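Local coordinates for protein endo-1,4-beta-xylanase (Bacteroides thetaiotaomicron VPI-5482, PDB 3KST) that probably hydrolyses glycosidic bonds in xylan, as a calcium-binding endo-1,4-beta-xylanase of glycosyl hydrolase family 43, at residues 25-29 and 251-255; 95-99 and 128-133; 262-268 and 279-285. One frame throughout, in Å; residues are numbered along the deposited sequence.

Contact 1 of 3, residues 25-29 and 251-255; sequences ADPYV and HGAPF. With CA (calcium ion), chain C.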
ATOM      1  N   ALA A  25      -7.954   4.152   4.661  1.00  8.98           N
ATOM      2  CA  ALA A  25      -6.984   4.874   3.843  1.00  8.80           C
ATOM      3  C   ALA A  25      -5.829   3.892   3.559  1.00  9.55           C
ATOM      4  O   ALA A  25      -5.763   2.790   4.119  1.00  9.56           O
ATOM      5  CB  ALA A  25      -6.478   6.123   4.564  1.00 10.09           C
ATOM      6  N   ASP A  26      -4.931   4.313   2.683  1.00  8.68           N
ATOM      7  CA  ASP A  26      -3.710   3.570   2.326  1.00  8.20           C
ATOM      8  C   ASP A  26      -3.975   2.074   2.058  1.00  8.28           C
ATOM      9  O   ASP A  26      -3.254   1.201   2.607  1.00  8.44           O
ATOM     10  CB  ASP A  26      -2.722   3.745   3.493  1.00  8.06           C
ATOM     11  CG  ASP A  26      -2.511   5.213   3.904  1.00  8.46           C
ATOM     12  OD1 ASP A  26      -2.516   6.134   3.027  1.00  5.28           O
ATOM     13  OD2 ASP A  26      -2.293   5.459   5.113  1.00  8.86           O
ATOM     14  N   PRO A  27      -5.050   1.762   1.286  1.00  7.35           N
ATOM     15  CA  PRO A  27      -5.463   0.384   1.119  1.00  7.67           C
ATOM     16  C   PRO A  27      -4.510  -0.587   0.425  1.00  7.78           C
ATOM     17  O   PRO A  27      -3.699  -0.207  -0.440  1.00  7.18           O
ATOM     18  CB  PRO A  27      -6.782   0.525   0.312  1.00  7.13           C
ATOM     19  CG  PRO A  27      -6.499   1.689  -0.548  1.00  6.76           C
ATOM     20  CD  PRO A  27      -5.918   2.633   0.464  1.00  6.79           C
ATOM     21  N   TYR A  28      -4.603  -1.837   0.880  1.00  8.32           N
ATOM     22  CA  TYR A  28      -3.928  -2.974   0.270  1.00  8.53           C
ATOM     23  C   TYR A  28      -4.882  -4.172   0.200  1.00  9.12           C
ATOM     24  O   TYR A  28      -5.521  -4.485   1.202  1.00 10.21           O
ATOM     25  CB  TYR A  28      -2.698  -3.387   1.098  1.00  8.37           C
ATOM     26  CG  TYR A  28      -1.908  -4.459   0.412  1.00  6.49           C
ATOM     27  CD1 TYR A  28      -0.902  -4.130  -0.496  1.00  9.49           C
ATOM     28  CD2 TYR A  28      -2.219  -5.825   0.606  1.00  7.35           C
ATOM     29  CE1 TYR A  28      -0.180  -5.155  -1.189  1.00 10.41           C
ATOM     30  CE2 TYR A  28      -1.498  -6.841  -0.065  1.00 12.05           C
ATOM     31  CZ  TYR A  28      -0.506  -6.509  -0.951  1.00 11.20           C
ATOM     32  OH  TYR A  28       0.162  -7.509  -1.607  1.00 12.56           O
ATOM     33  N   VAL A  29      -4.894  -4.873  -0.934  1.00  9.72           N
ATOM     34  CA  VAL A  29      -5.689  -6.081  -1.162  1.00 10.39           C
ATOM     35  C   VAL A  29      -4.795  -7.307  -1.454  1.00 10.90           C
ATOM     36  O   VAL A  29      -3.935  -7.274  -2.353  1.00 11.16           O
ATOM     37  CB  VAL A  29      -6.745  -5.856  -2.301  1.00  9.97           C
ATOM     38  CG1 VAL A  29      -7.274  -7.177  -2.898  1.00  9.82           C
ATOM     39  CG2 VAL A  29      -7.894  -5.005  -1.761  1.00  9.36           C
ATOM     40  N   HIS A 251      -2.164   6.511  -2.412  1.00  8.20           N
ATOM     41  CA  HIS A 251      -1.669   5.406  -1.573  1.00  8.76           C
ATOM     42  C   HIS A 251      -2.470   4.168  -1.817  1.00  8.24           C
ATOM     43  O   HIS A 251      -3.302   3.755  -0.994  1.00  8.80           O
ATOM     44  CB  HIS A 251      -1.577   5.712  -0.074  1.00  8.31           C
ATOM     45  CG  HIS A 251      -0.725   4.730   0.671  1.00  9.70           C
ATOM     46  ND1 HIS A 251       0.166   5.124   1.639  1.00  7.69           N
ATOM     47  CD2 HIS A 251      -0.544   3.394   0.517  1.00 10.96           C
ATOM     48  CE1 HIS A 251       0.807   4.061   2.101  1.00 13.49           C
ATOM     49  NE2 HIS A 251       0.413   3.001   1.421  1.00 11.49           N
ATOM     50  N   GLY A 252      -2.194   3.554  -2.953  1.00  9.10           N
ATOM     51  CA  GLY A 252      -2.919   2.365  -3.364  1.00  9.38           C
ATOM     52  C   GLY A 252      -2.060   1.144  -3.521  1.00  9.80           C
ATOM     53  O   GLY A 252      -0.897   1.124  -3.120  1.00 10.19           O
ATOM     54  N   ALA A 253      -2.639   0.135  -4.158  1.00  9.58           N
ATOM     55  CA  ALA A 253      -1.946  -1.131  -4.389  1.00 10.02           C
ATOM     56  C   ALA A 253      -2.541  -1.860  -5.595  1.00 10.53           C
ATOM     57  O   ALA A 253      -3.798  -1.853  -5.753  1.00  9.78           O
ATOM     58  CB  ALA A 253      -2.042  -1.999  -3.152  1.00 10.12           C
ATOM     59  N   PRO A 254      -1.673  -2.447  -6.461  1.00 10.58           N
ATOM     60  CA  PRO A 254      -2.182  -3.256  -7.568  1.00 10.89           C
ATOM     61  C   PRO A 254      -2.459  -4.681  -7.108  1.00 11.35           C
ATOM     62  O   PRO A 254      -1.758  -5.186  -6.226  1.00 12.15           O
ATOM     63  CB  PRO A 254      -1.048  -3.226  -8.600  1.00 11.38           C
ATOM     64  CG  PRO A 254       0.118  -2.550  -7.955  1.00 11.46           C
ATOM     65  CD  PRO A 254      -0.202  -2.306  -6.533  1.00 10.57           C
ATOM     66  N   PHE A 255      -3.448  -5.351  -7.710  1.00 11.36           N
ATOM     67  CA  PHE A 255      -3.718  -6.769  -7.382  1.00 11.96           C
ATOM     68  C   PHE A 255      -4.437  -7.493  -8.512  1.00 12.48           C
ATOM     69  O   PHE A 255      -5.151  -6.850  -9.295  1.00 11.21           O
ATOM     70  CB  PHE A 255      -4.523  -6.901  -6.082  1.00 12.24           C
ATOM     71  CG  PHE A 255      -5.888  -6.249  -6.142  1.00 10.99           C
ATOM     72  CD1 PHE A 255      -6.038  -4.883  -5.882  1.00 12.23           C
ATOM     73  CD2 PHE A 255      -7.032  -6.999  -6.463  1.00 10.54           C
ATOM     74  CE1 PHE A 255      -7.319  -4.266  -5.949  1.00 10.97           C
ATOM     75  CE2 PHE A 255      -8.313  -6.395  -6.537  1.00  7.78           C
ATOM     76  CZ  PHE A 255      -8.454  -5.027  -6.268  1.00 11.62           C
TER
HETATM   77 CA    CA C 400       1.059   0.521   0.877  1.00  9.11          CA
HETATM   78  O   HOH W   1      -0.676   0.132   2.709  1.00 11.40           O
HETATM   79  O   HOH W   2      -1.029   0.162  -0.392  1.00 11.41           O
HETATM   80  O   HOH W   3      -3.167  -4.954  -3.347  1.00 12.65           O
HETATM   81  O   HOH W   4       1.291   1.344  -1.575  1.00  6.95           O
HETATM   82  O   HOH W   5       2.318   0.296   3.014  1.00  9.64           O
HETATM   83  O   HOH W   6       3.415   1.461   0.525  1.00  6.98           O
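The imidazole of His251 has CB of Asp26 centred over one face, 3.5 Å from the ring centroid and only 6° off the ring normal. At the ring edge, in plane, sits the calcium ion, bound by NE2 of His251 at 2.6 Å. The ring of Phe255 takes CG1 of Val29 on one face, 3.6 Å from its centroid and shifted toward the rim. The Tyr28 ring has water 3 over its centre, and its CD1 meets CB of Ala253 at 3.6 Å. In His251, CG anti to the backbone N (chi1 -164°) carries the ring out to the metal. The Asp26 carboxylate is tilted 39° from the imidazole plane, and its OD2 is hydrogen-bonded to Thr41. No direct hydrogen bond joins the two segments, although they run nearly parallel. Water ties them instead: water 2 donates to Pro27 O at 2.7 Å and to Gly252 O at 2.9 Å while also binding the calcium ion. Water 1 links the metal to Asp26 O. Glu83 completes the calcium site with five waters. This is the centre of a five-bladed beta-propeller, the fold of family 43, where Asp26 is the predicted proton acceptor.

Contact 2 of 3, residues 95-99 and 128-133; sequences LFYSA and SIDTSL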
ATOM      1  N   LEU A  95       2.325  -9.355   7.959  1.00 11.34           N
ATOM      2  CA  LEU A  95       1.771  -8.013   7.935  1.00 10.64           C
ATOM      3  C   LEU A  95       2.920  -7.014   8.153  1.00 11.06           C
ATOM      4  O   LEU A  95       3.540  -7.009   9.213  1.00 11.65           O
ATOM      5  CB  LEU A  95       0.720  -7.835   9.045  1.00 11.52           C
ATOM      6  CG  LEU A  95       0.252  -6.431   9.438  1.00 11.86           C
ATOM      7  CD1 LEU A  95      -0.337  -5.778   8.222  1.00  9.75           C
ATOM      8  CD2 LEU A  95      -0.690  -6.479  10.664  1.00 12.30           C
ATOM      9  N   PHE A  96       3.170  -6.169   7.153  1.00  9.66           N
ATOM     10  CA  PHE A  96       4.182  -5.121   7.213  1.00  8.96           C
ATOM     11  C   PHE A  96       3.426  -3.804   7.397  1.00  8.51           C
ATOM     12  O   PHE A  96       2.450  -3.547   6.711  1.00  8.70           O
ATOM     13  CB  PHE A  96       5.031  -5.112   5.952  1.00  9.63           C
ATOM     14  CG  PHE A  96       6.088  -6.161   5.959  1.00  8.74           C
ATOM     15  CD1 PHE A  96       5.785  -7.493   5.663  1.00 10.70           C
ATOM     16  CD2 PHE A  96       7.380  -5.842   6.355  1.00 10.93           C
ATOM     17  CE1 PHE A  96       6.812  -8.471   5.720  1.00 10.64           C
ATOM     18  CE2 PHE A  96       8.371  -6.804   6.401  1.00 11.46           C
ATOM     19  CZ  PHE A  96       8.091  -8.106   6.086  1.00 11.71           C
ATOM     20  N   TYR A  97       3.890  -2.962   8.306  1.00  8.77           N
ATOM     21  CA  TYR A  97       3.124  -1.757   8.661  1.00  8.47           C
ATOM     22  C   TYR A  97       3.973  -0.698   9.337  1.00  9.20           C
ATOM     23  O   TYR A  97       5.142  -0.935   9.612  1.00  9.38           O
ATOM     24  CB  TYR A  97       1.983  -2.170   9.588  1.00  9.55           C
ATOM     25  CG  TYR A  97       2.409  -2.798  10.903  1.00  5.89           C
ATOM     26  CD1 TYR A  97       2.804  -4.152  10.978  1.00  7.29           C
ATOM     27  CD2 TYR A  97       2.412  -2.054  12.080  1.00  6.66           C
ATOM     28  CE1 TYR A  97       3.200  -4.753  12.213  1.00  6.14           C
ATOM     29  CE2 TYR A  97       2.789  -2.645  13.345  1.00  6.41           C
ATOM     30  CZ  TYR A  97       3.179  -4.000  13.388  1.00  8.46           C
ATOM     31  OH  TYR A  97       3.549  -4.574  14.592  1.00  8.20           O
ATOM     32  N   SER A  98       3.365   0.467   9.577  1.00  8.76           N
ATOM     33  CA  SER A  98       3.975   1.550  10.298  1.00  8.27           C
ATOM     34  C   SER A  98       3.270   1.697  11.624  1.00  8.29           C
ATOM     35  O   SER A  98       2.098   1.442  11.729  1.00  7.54           O
ATOM     36  CB  SER A  98       3.862   2.837   9.505  1.00  7.84           C
ATOM     37  OG  SER A  98       4.441   2.674   8.226  1.00  9.49           O
ATOM     38  N   ALA A  99       4.010   2.072  12.651  1.00  7.76           N
ATOM     39  CA  ALA A  99       3.465   2.328  13.983  1.00  6.91           C
ATOM     40  C   ALA A  99       4.399   3.342  14.639  1.00  7.49           C
ATOM     41  O   ALA A  99       5.602   3.131  14.645  1.00  7.40           O
ATOM     42  CB  ALA A  99       3.342   1.011  14.813  1.00  7.86           C
ATOM     43  N   SER A 128      10.432   5.743   9.795  1.00  8.97           N
ATOM     44  CA  SER A 128      10.133   5.298   8.452  1.00  9.29           C
ATOM     45  C   SER A 128       8.716   4.804   8.398  1.00  8.60           C
ATOM     46  O   SER A 128       8.207   4.311   9.393  1.00  8.58           O
ATOM     47  CB  SER A 128      11.135   4.211   7.933  1.00  9.58           C
ATOM     48  OG  SER A 128      11.602   3.309   8.949  1.00 12.42           O
ATOM     49  N   ILE A 129       8.125   4.884   7.211  1.00  9.12           N
ATOM     50  CA  ILE A 129       6.758   4.449   7.012  1.00  8.58           C
ATOM     51  C   ILE A 129       6.536   3.813   5.637  1.00  8.76           C
ATOM     52  O   ILE A 129       7.451   3.753   4.778  1.00  8.03           O
ATOM     53  CB  ILE A 129       5.790   5.660   7.174  1.00  8.45           C
ATOM     54  CG1 ILE A 129       6.120   6.772   6.161  1.00  8.13           C
ATOM     55  CG2 ILE A 129       5.799   6.186   8.626  1.00  8.74           C
ATOM     56  CD1 ILE A 129       5.165   7.932   6.195  1.00  8.94           C
ATOM     57  N   ASP A 130       5.310   3.328   5.428  1.00  8.41           N
ATOM     58  CA  ASP A 130       4.852   2.866   4.109  1.00  8.28           C
ATOM     59  C   ASP A 130       5.598   1.649   3.501  1.00  8.56           C
ATOM     60  O   ASP A 130       5.888   1.588   2.311  1.00  8.27           O
ATOM     61  CB  ASP A 130       4.761   4.043   3.103  1.00  9.27           C
ATOM     62  CG  ASP A 130       3.784   5.107   3.518  1.00  9.05           C
ATOM     63  OD1 ASP A 130       3.266   5.047   4.637  1.00  9.15           O
ATOM     64  OD2 ASP A 130       3.497   5.987   2.681  1.00  9.48           O
ATOM     65  N   THR A 131       5.852   0.677   4.359  1.00  9.11           N
ATOM     66  CA  THR A 131       6.454  -0.585   3.959  1.00  9.84           C
ATOM     67  C   THR A 131       5.716  -1.256   2.780  1.00  9.85           C
ATOM     68  O   THR A 131       4.482  -1.293   2.746  1.00 10.48           O
ATOM     69  CB  THR A 131       6.390  -1.624   5.083  1.00  9.57           C
ATOM     70  OG1 THR A 131       5.039  -1.734   5.556  1.00 11.02           O
ATOM     71  CG2 THR A 131       7.311  -1.282   6.214  1.00 11.43           C
ATOM     72  N   SER A 132       6.480  -1.775   1.833  1.00  9.86           N
ATOM     73  CA  SER A 132       5.936  -2.621   0.774  1.00 10.23           C
ATOM     74  C   SER A 132       7.031  -3.622   0.429  1.00 10.41           C
ATOM     75  O   SER A 132       8.147  -3.198   0.118  1.00 10.28           O
ATOM     76  CB  SER A 132       5.528  -1.846  -0.469  1.00 10.18           C
ATOM     77  OG  SER A 132       4.817  -2.717  -1.337  1.00 10.48           O
ATOM     78  N   LEU A 133       6.698  -4.916   0.548  1.00  9.66           N
ATOM     79  CA  LEU A 133       7.614  -6.026   0.271  1.00  9.80           C
ATOM     80  C   LEU A 133       7.511  -6.511  -1.176  1.00  9.92           C
ATOM     81  O   LEU A 133       6.430  -6.598  -1.771  1.00  9.97           O
ATOM     82  CB  LEU A 133       7.322  -7.220   1.198  1.00  8.62           C
ATOM     83  CG  LEU A 133       8.181  -8.496   1.109  1.00  9.39           C
ATOM     84  CD1 LEU A 133       9.638  -8.261   1.588  1.00 12.53           C
ATOM     85  CD2 LEU A 133       7.518  -9.569   1.928  1.00 11.18           C
TER
HETATM   86  O   HOH W   7       3.559   0.546   6.433  1.00  8.18           O
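Ser98 OG is the polar centre of this contact. It accepts a hydrogen bond from Asp130 N at 3.0 Å, with an N-H...O angle of 145°. The same oxygen lies 3.2 Å from Ile129 CA, so this end is tightly packed. OG stands beside its own backbone N, anti to the carbonyl carbon (chi1 -56°), which turns it to the 128-133 segment. Water 7 bridges the next step, 2.9 Å from Ser98 OG and 2.9 Å from Thr131 OG1. Thr131 OG1 also rests against CB of Phe96, at 3.4 Å. The other end is looser. There CE1 of Phe96 meets CD2 of Leu133 obliquely at 4.0 Å, and Leu133 is partly exposed. Phe96 is also packed by Leu143 and Tyr85. With an alanine here in place of Ser98, Asp130 N would probably lose this acceptor and water 7 one of its two hydroxyl partners. The backbones run antiparallel but belong to different sheets, strands 92-99 and 129-135, and are joined by side chains and water 7. Asp130 OD2 accepts from Gly191 N, beside the predicted proton donor Glu190. Asp130 itself is predicted to tune and orient that acid. The arrangement is that of neighbouring beta-propeller blades: the middle strand of one packs on strand 129-135 of the next, whose Asp130 end reaches the family 43 active site.

Contact 3 of 3, residues 262-268 and 279-285; sequences WKYIFHA and TSYIKDF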
ATOM      1  N   TRP A 262      -6.271  -7.187 -13.713  1.00 17.14           N
ATOM      2  CA  TRP A 262      -5.768  -6.448 -12.556  1.00 15.75           C
ATOM      3  C   TRP A 262      -6.598  -5.217 -12.219  1.00 14.83           C
ATOM      4  O   TRP A 262      -7.279  -4.625 -13.053  1.00 14.57           O
ATOM      5  CB  TRP A 262      -4.307  -6.035 -12.752  1.00 16.03           C
ATOM      6  CG  TRP A 262      -3.322  -7.146 -12.750  1.00 17.35           C
ATOM      7  CD1 TRP A 262      -3.121  -8.064 -13.736  1.00 17.57           C
ATOM      8  CD2 TRP A 262      -2.346  -7.429 -11.735  1.00 17.49           C
ATOM      9  NE1 TRP A 262      -2.097  -8.922 -13.393  1.00 18.47           N
ATOM     10  CE2 TRP A 262      -1.604  -8.557 -12.171  1.00 18.48           C
ATOM     11  CE3 TRP A 262      -2.029  -6.849 -10.500  1.00 15.79           C
ATOM     12  CZ2 TRP A 262      -0.574  -9.128 -11.406  1.00 17.99           C
ATOM     13  CZ3 TRP A 262      -0.989  -7.423  -9.728  1.00 14.55           C
ATOM     14  CH2 TRP A 262      -0.278  -8.545 -10.196  1.00 15.16           C
ATOM     15  N   LYS A 263      -6.494  -4.832 -10.955  1.00 14.60           N
ATOM     16  CA  LYS A 263      -7.232  -3.700 -10.416  1.00 13.84           C
ATOM     17  C   LYS A 263      -6.263  -2.959  -9.536  1.00 12.82           C
ATOM     18  O   LYS A 263      -5.231  -3.542  -9.133  1.00 12.79           O
ATOM     19  CB  LYS A 263      -8.389  -4.207  -9.572  1.00 14.31           C
ATOM     20  CG  LYS A 263      -9.527  -4.869 -10.367  1.00 16.53           C
ATOM     21  CD  LYS A 263     -10.368  -3.869 -11.113  1.00 19.15           C
ATOM     22  CE  LYS A 263     -11.745  -4.419 -11.497  1.00 20.69           C
ATOM     23  NZ  LYS A 263     -11.635  -5.466 -12.512  1.00 23.71           N
ATOM     24  N   TYR A 264      -6.597  -1.706  -9.247  1.00 11.38           N
ATOM     25  CA  TYR A 264      -5.778  -0.847  -8.372  1.00 10.52           C
ATOM     26  C   TYR A 264      -6.695  -0.242  -7.300  1.00 10.72           C
ATOM     27  O   TYR A 264      -7.624   0.513  -7.644  1.00 11.21           O
ATOM     28  CB  TYR A 264      -5.076   0.239  -9.206  1.00  9.90           C
ATOM     29  CG  TYR A 264      -4.054   1.020  -8.425  1.00  9.98           C
ATOM     30  CD1 TYR A 264      -2.761   0.531  -8.262  1.00  8.69           C
ATOM     31  CD2 TYR A 264      -4.382   2.229  -7.786  1.00  8.37           C
ATOM     32  CE1 TYR A 264      -1.803   1.227  -7.508  1.00  7.25           C
ATOM     33  CE2 TYR A 264      -3.406   2.942  -7.034  1.00  9.17           C
ATOM     34  CZ  TYR A 264      -2.123   2.431  -6.900  1.00  9.64           C
ATOM     35  OH  TYR A 264      -1.153   3.087  -6.156  1.00  9.69           O
ATOM     36  N   ILE A 265      -6.476  -0.605  -6.029  1.00 10.40           N
ATOM     37  CA  ILE A 265      -7.287  -0.075  -4.921  1.00 10.66           C
ATOM     38  C   ILE A 265      -6.593   1.193  -4.435  1.00 10.94           C
ATOM     39  O   ILE A 265      -5.362   1.238  -4.396  1.00 11.09           O
ATOM     40  CB  ILE A 265      -7.515  -1.121  -3.785  1.00 11.65           C
ATOM     41  CG1 ILE A 265      -8.536  -0.617  -2.766  1.00  9.52           C
ATOM     42  CG2 ILE A 265      -6.214  -1.541  -3.097  1.00 10.03           C
ATOM     43  CD1 ILE A 265      -8.923  -1.725  -1.755  1.00 11.10           C
ATOM     44  N   PHE A 266      -7.361   2.203  -4.060  1.00 10.96           N
ATOM     45  CA  PHE A 266      -6.802   3.476  -3.599  1.00 10.36           C
ATOM     46  C   PHE A 266      -7.826   4.212  -2.746  1.00  9.71           C
ATOM     47  O   PHE A 266      -8.999   3.873  -2.788  1.00  9.84           O
ATOM     48  CB  PHE A 266      -6.393   4.378  -4.789  1.00 11.06           C
ATOM     49  CG  PHE A 266      -7.544   4.752  -5.695  1.00 12.60           C
ATOM     50  CD1 PHE A 266      -7.941   3.892  -6.713  1.00 12.99           C
ATOM     51  CD2 PHE A 266      -8.259   5.934  -5.496  1.00 12.69           C
ATOM     52  CE1 PHE A 266      -9.029   4.209  -7.542  1.00 14.92           C
ATOM     53  CE2 PHE A 266      -9.349   6.291  -6.325  1.00 14.64           C
ATOM     54  CZ  PHE A 266      -9.733   5.413  -7.363  1.00 14.17           C
ATOM     55  N   HIS A 267      -7.356   5.188  -1.979  1.00  9.18           N
ATOM     56  CA  HIS A 267      -8.234   6.033  -1.178  1.00  9.50           C
ATOM     57  C   HIS A 267      -8.488   7.372  -1.863  1.00  9.63           C
ATOM     58  O   HIS A 267      -7.828   7.753  -2.840  1.00  9.66           O
ATOM     59  CB  HIS A 267      -7.731   6.225   0.262  1.00 10.14           C
ATOM     60  CG  HIS A 267      -6.552   7.130   0.393  1.00 10.57           C
ATOM     61  ND1 HIS A 267      -5.363   6.711   0.949  1.00 11.34           N
ATOM     62  CD2 HIS A 267      -6.367   8.429   0.050  1.00  9.19           C
ATOM     63  CE1 HIS A 267      -4.503   7.714   0.950  1.00 10.82           C
ATOM     64  NE2 HIS A 267      -5.084   8.764   0.397  1.00 12.30           N
ATOM     65  N   ALA A 268      -9.442   8.103  -1.311  1.00  9.50           N
ATOM     66  CA  ALA A 268      -9.744   9.460  -1.736  1.00  9.27           C
ATOM     67  C   ALA A 268     -10.301  10.200  -0.522  1.00  9.27           C
ATOM     68  O   ALA A 268     -10.691   9.567   0.463  1.00  8.73           O
ATOM     69  CB  ALA A 268     -10.748   9.429  -2.852  1.00 10.19           C
ATOM     70  N   THR A 279     -11.778   7.126   2.424  1.00  9.35           N
ATOM     71  CA  THR A 279     -12.380   5.829   2.092  1.00  9.30           C
ATOM     72  C   THR A 279     -11.771   5.331   0.797  1.00  9.41           C
ATOM     73  O   THR A 279     -11.152   6.105   0.064  1.00 10.57           O
ATOM     74  CB  THR A 279     -13.920   5.903   2.020  1.00  9.32           C
ATOM     75  OG1 THR A 279     -14.332   6.456   0.760  1.00  8.34           O
ATOM     76  CG2 THR A 279     -14.501   6.740   3.193  1.00 10.51           C
ATOM     77  N   SER A 280     -11.941   4.037   0.511  1.00  9.15           N
ATOM     78  CA  SER A 280     -11.268   3.400  -0.610  1.00  9.18           C
ATOM     79  C   SER A 280     -12.169   2.982  -1.753  1.00  9.19           C
ATOM     80  O   SER A 280     -13.360   2.752  -1.564  1.00  9.70           O
ATOM     81  CB  SER A 280     -10.397   2.257  -0.103  1.00  9.47           C
ATOM     82  OG  SER A 280      -9.292   2.805   0.599  1.00  8.22           O
ATOM     83  N   TYR A 281     -11.554   2.926  -2.929  1.00 10.40           N
ATOM     84  CA  TYR A 281     -12.193   2.717  -4.245  1.00 10.06           C
ATOM     85  C   TYR A 281     -11.298   1.831  -5.114  1.00 10.54           C
ATOM     86  O   TYR A 281     -10.113   1.667  -4.831  1.00  9.86           O
ATOM     87  CB  TYR A 281     -12.395   4.069  -4.943  1.00 10.44           C
ATOM     88  CG  TYR A 281     -13.298   5.017  -4.175  1.00  9.47           C
ATOM     89  CD1 TYR A 281     -14.677   4.944  -4.320  1.00  8.94           C
ATOM     90  CD2 TYR A 281     -12.776   5.955  -3.269  1.00  9.28           C
ATOM     91  CE1 TYR A 281     -15.518   5.778  -3.602  1.00  8.84           C
ATOM     92  CE2 TYR A 281     -13.593   6.798  -2.535  1.00  7.81           C
ATOM     93  CZ  TYR A 281     -14.992   6.692  -2.705  1.00  9.54           C
ATOM     94  OH  TYR A 281     -15.819   7.522  -2.000  1.00 10.12           O
ATOM     95  N   ILE A 282     -11.866   1.274  -6.179  1.00 10.81           N
ATOM     96  CA  ILE A 282     -11.136   0.372  -7.092  1.00 11.30           C
ATOM     97  C   ILE A 282     -11.316   0.746  -8.581  1.00 12.10           C
ATOM     98  O   ILE A 282     -12.430   0.984  -9.031  1.00 12.01           O
ATOM     99  CB  ILE A 282     -11.554  -1.071  -6.874  1.00 11.57           C
ATOM    100  CG1 ILE A 282     -11.190  -1.564  -5.457  1.00 11.98           C
ATOM    101  CG2 ILE A 282     -10.899  -2.011  -7.927  1.00 12.79           C
ATOM    102  CD1 ILE A 282     -11.801  -2.934  -5.134  1.00 15.93           C
ATOM    103  N   LYS A 283     -10.203   0.783  -9.322  1.00 12.58           N
ATOM    104  CA  LYS A 283     -10.182   1.042 -10.770  1.00 12.16           C
ATOM    105  C   LYS A 283      -9.448  -0.118 -11.431  1.00 12.25           C
ATOM    106  O   LYS A 283      -8.930  -1.003 -10.742  1.00 11.93           O
ATOM    107  CB  LYS A 283      -9.533   2.407 -11.060  1.00 12.92           C
ATOM    108  CG  LYS A 283     -10.485   3.590 -10.827  1.00 11.71           C
ATOM    109  CD  LYS A 283      -9.813   4.983 -11.016  1.00 15.09           C
ATOM    110  CE  LYS A 283      -9.636   5.400 -12.466  1.00 17.05           C
ATOM    111  NZ  LYS A 283     -10.894   5.789 -13.203  1.00 15.41           N
ATOM    112  N   ASP A 284      -9.427  -0.135 -12.761  1.00 12.45           N
ATOM    113  CA  ASP A 284      -8.686  -1.138 -13.495  1.00 12.77           C
ATOM    114  C   ASP A 284      -7.207  -0.766 -13.503  1.00 12.63           C
ATOM    115  O   ASP A 284      -6.854   0.396 -13.327  1.00 13.58           O
ATOM    116  CB  ASP A 284      -9.223  -1.297 -14.911  1.00 13.22           C
ATOM    117  CG  ASP A 284     -10.649  -1.788 -14.924  1.00 14.24           C
ATOM    118  OD1 ASP A 284     -10.909  -2.838 -14.300  1.00 14.28           O
ATOM    119  OD2 ASP A 284     -11.488  -1.130 -15.542  1.00 19.91           O
ATOM    120  N   PHE A 285      -6.371  -1.788 -13.662  1.00 13.16           N
ATOM    121  CA  PHE A 285      -4.919  -1.658 -13.681  1.00 13.06           C
ATOM    122  C   PHE A 285      -4.318  -2.562 -14.740  1.00 14.00           C
ATOM    123  O   PHE A 285      -4.709  -3.714 -14.854  1.00 13.57           O
ATOM    124  CB  PHE A 285      -4.339  -2.104 -12.340  1.00 13.32           C
ATOM    125  CG  PHE A 285      -2.862  -1.908 -12.235  1.00 11.28           C
ATOM    126  CD1 PHE A 285      -2.350  -0.645 -12.034  1.00 12.24           C
ATOM    127  CD2 PHE A 285      -1.985  -2.979 -12.376  1.00 10.99           C
ATOM    128  CE1 PHE A 285      -0.965  -0.447 -11.936  1.00 12.77           C
ATOM    129  CE2 PHE A 285      -0.617  -2.807 -12.276  1.00  9.68           C
ATOM    130  CZ  PHE A 285      -0.100  -1.522 -12.081  1.00 10.95           C
TER
HETATM  131  O   HOH W   8      -5.451  -5.909 -16.043  1.00 12.33           O
HETATM  132  O   HOH W   9      -9.621  -5.381 -14.207  1.00 16.03           O
HETATM  133  O   HOH W  10     -12.837  -5.281 -14.922  1.00 30.23           O
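A beta hairpin is formed here by strands 262-268 and 279-287, within the sheet that also holds strands 250-256 and 293-305. Paired backbone bonds join Tyr264 with Lys283 and Phe266 with Tyr281. The shortest is Tyr281 N to Phe266 O, at 2.7 Å. Its donor lies nearly on the line of the carbonyl bond, at a C=O...N angle of 176°. The end pair, Trp262 with Phe285, is loose. On one face of the hairpin, Phe266 is held by two residues of the other strand. CB of Tyr281 sits over its ring face, offset toward the rim, and the aliphatic part of Lys283 reaches its CE1 with CD at 3.6 Å. The Phe266 ring gets there with CG between the backbone N and the carbonyl carbon (chi1 61°). Lys283 NZ goes on to a salt bridge with Asp241 and a hydrogen bond to Gly297 O. The rings of Tyr264 and Phe285 are near parallel but slid apart, with centroids 5.9 Å from each other. CB of Trp262 lies at the edge of the Phe285 ring, in its plane. On the other face, CG1 of Ile265 meets CG1 of Ile282 at 3.9 Å, and Ile265 also packs on Pro27 and Val29. His267 ND1 accepts a hydrogen bond from Asp26 N. At the partly exposed end, Lys263 NZ and Asp284 OD1 form a salt bridge at 3.3 Å, its hydrogen bond weak. Water 9 and water 10 each link the same two atoms. The chemistry thus divides along the hairpin: the charged pair sits at the partly exposed end, where two waters bridge it, while the rest is mainly backbone bonds and apolar packing.

Contacts 1 and 3 are close, with centres about 7 Å apart, and share one sheet. Strand 250-256 pairs with strand 262-268 through probable hydrogen bonds, Ala253 N to Ile265 O and Phe255 N to Lys263 O, each 2.9 Å. Contact 2 comes from other sheets, its centre about 12 Å from that of contact 1. The two meet where His251 CE1 packs on Asp130 OD2 at 3.4 Å. Contact 3 does not touch contact 2; their nearest atoms are about 8 Å apart. Contact 1 supplies His251, one of the calcium ligands, and the predicted base, and contact 2 the predicted pKa modulator. In contact 3, His267 ND1 is hydrogen-bonded to the backbone N of Asp26.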